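Side-chain contact in SusD-like protein BACOVA_02651 (Bacteroides ovatus, PDB 5E75), which binds polysaccharide at the cell surface and probably captures xyloglucan before its transport into the periplasm for degradation: residues A[223-228]-A[362-367]. Numbering follows the deposited sequence.
Sequences GLDLMT and DVYLTY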
# COMPACT_ATOMS: atom_id res chain seq x y z
N GLY A 223 3.58 2.69 -22.93
CA GLY A 223 4.27 3.92 -23.25
C GLY A 223 4.64 4.71 -22.01
O GLY A 223 5.14 5.83 -22.11
N LEU A 224 4.41 4.12 -20.83
CA LEU A 224 4.73 4.76 -19.56
C LEU A 224 6.10 4.32 -19.11
O LEU A 224 6.55 3.22 -19.44
CB LEU A 224 3.68 4.36 -18.52
CG LEU A 224 2.23 4.69 -18.87
CD1 LEU A 224 1.29 4.08 -17.84
CD2 LEU A 224 2.05 6.18 -18.96
N ASP A 225 6.77 5.17 -18.35
CA ASP A 225 8.07 4.81 -17.80
C ASP A 225 8.14 5.18 -16.33
O ASP A 225 7.34 5.96 -15.82
CB ASP A 225 9.19 5.50 -18.57
CG ASP A 225 10.53 4.76 -18.49
OD1 ASP A 225 10.65 3.67 -17.86
OD2 ASP A 225 11.50 5.28 -19.10
N LEU A 226 9.11 4.60 -15.65
CA LEU A 226 9.43 5.01 -14.28
C LEU A 226 9.94 6.44 -14.24
O LEU A 226 10.68 6.87 -15.14
CB LEU A 226 10.51 4.10 -13.69
CG LEU A 226 10.23 2.60 -13.71
CD1 LEU A 226 11.38 1.90 -13.07
CD2 LEU A 226 8.95 2.25 -12.99
N MET A 227 9.56 7.21 -13.22
CA MET A 227 10.20 8.50 -13.00
C MET A 227 11.72 8.31 -12.85
O MET A 227 12.18 7.35 -12.24
CB MET A 227 9.65 9.22 -11.77
CG MET A 227 8.18 9.64 -11.88
SD MET A 227 7.77 10.95 -10.70
CE MET A 227 8.36 12.40 -11.58
N THR A 228 12.49 9.24 -13.41
CA THR A 228 13.95 9.15 -13.37
C THR A 228 14.49 9.11 -11.95
O THR A 228 15.42 8.34 -11.64
CB THR A 228 14.57 10.33 -14.14
OG1 THR A 228 14.13 10.28 -15.51
CG2 THR A 228 16.08 10.28 -14.08
N ASP A 362 5.56 -1.42 -9.42
CA ASP A 362 4.89 -2.61 -8.89
C ASP A 362 4.61 -3.60 -10.03
O ASP A 362 4.81 -4.81 -9.90
CB ASP A 362 3.59 -2.16 -8.22
CG ASP A 362 3.02 -3.16 -7.25
OD1 ASP A 362 3.25 -4.36 -7.38
OD2 ASP A 362 2.32 -2.70 -6.32
N VAL A 363 4.14 -3.08 -11.16
CA VAL A 363 3.85 -3.94 -12.30
C VAL A 363 5.16 -4.56 -12.82
O VAL A 363 5.16 -5.74 -13.19
CB VAL A 363 3.07 -3.20 -13.42
CG1 VAL A 363 2.64 -4.17 -14.48
CG2 VAL A 363 1.86 -2.49 -12.85
N TYR A 364 6.24 -3.79 -12.82
CA TYR A 364 7.55 -4.34 -13.23
C TYR A 364 7.94 -5.51 -12.34
O TYR A 364 8.35 -6.57 -12.83
CB TYR A 364 8.65 -3.26 -13.15
CG TYR A 364 8.67 -2.23 -14.28
CD1 TYR A 364 7.58 -2.04 -15.11
CD2 TYR A 364 9.80 -1.44 -14.50
CE1 TYR A 364 7.62 -1.10 -16.14
CE2 TYR A 364 9.83 -0.51 -15.51
CZ TYR A 364 8.75 -0.34 -16.33
OH TYR A 364 8.87 0.59 -17.34
N LEU A 365 7.84 -5.33 -11.03
CA LEU A 365 8.24 -6.39 -10.12
C LEU A 365 7.28 -7.57 -10.14
O LEU A 365 7.70 -8.72 -9.99
CB LEU A 365 8.41 -5.85 -8.68
CG LEU A 365 9.52 -4.82 -8.50
CD1 LEU A 365 9.52 -4.27 -7.09
CD2 LEU A 365 10.87 -5.40 -8.79
N THR A 366 5.99 -7.30 -10.34
CA THR A 366 4.99 -8.36 -10.49
C THR A 366 5.27 -9.21 -11.72
O THR A 366 5.19 -10.44 -11.68
CB THR A 366 3.56 -7.76 -10.55
OG1 THR A 366 3.27 -7.16 -9.29
CG2 THR A 366 2.47 -8.79 -10.84
N TYR A 367 5.61 -8.57 -12.83
CA TYR A 367 5.96 -9.30 -14.03
C TYR A 367 7.17 -10.21 -13.77
O TYR A 367 7.16 -11.39 -14.13
CB TYR A 367 6.26 -8.30 -15.16
CG TYR A 367 6.54 -8.90 -16.53
CD1 TYR A 367 6.06 -10.15 -16.89
CD2 TYR A 367 7.28 -8.19 -17.45
CE1 TYR A 367 6.32 -10.69 -18.14
CE2 TYR A 367 7.55 -8.72 -18.71
CZ TYR A 367 7.06 -9.97 -19.04
OH TYR A 367 7.34 -10.49 -20.29
O HOH W 1 6.75 0.50 -18.94
O HOH W 2 11.28 1.09 -18.64
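L226 and Y364 are the closest backbone positions of the extended loop 223-228 and the helix segment 362-367, yet their CA atoms stand 9.6 Å apart, and the gap is bridged by side chains and two waters. Y364 reaches across: with CG anti to its carbonyl carbon (chi1 -76°), its ring projects from the helix to the loop. L226 runs past it in the opposite direction and sets its branch on the CE2-CD2 side of the ring. L226 CG touches Y364 CE2 at 3.6 Å, and L226 CD2 makes a CH-pi contact over the face, 4.2 Å from the Y364 ring centroid and 26° off its normal. An alanine in place of L226 would probably lose this CH-pi contact and leave the CE2-CD2 side of the tyrosine ring less firmly packed. No direct hydrogen bond crosses the contact; the Y364 hydroxyl works through water instead. Water 1, in the ring plane at its edge, accepts from Y364 OH at 2.7 Å and donates to L224 O at 2.8 Å. Water 2 donates both to Y364 OH and to D225 OD1, each at 2.8 Å, spanning a carboxylate-to-hydroxyl separation too long for a bond. The D225 carboxylate is tilted 38° from the ring; its OD1 also takes a weak bond from L226 N and a salt bridge from R389, a charge likely to steady the carboxylate beside water 2. Y364 further meets the ring of F386 and packs on C219 of helix 205-221. The contact is structural packing with a water-bridged polar end: beside helix 382-393, a tyrosine of helix 360-372 joins the loop after helix 205-221 within the SusD fold, whose helices are of the TPR type.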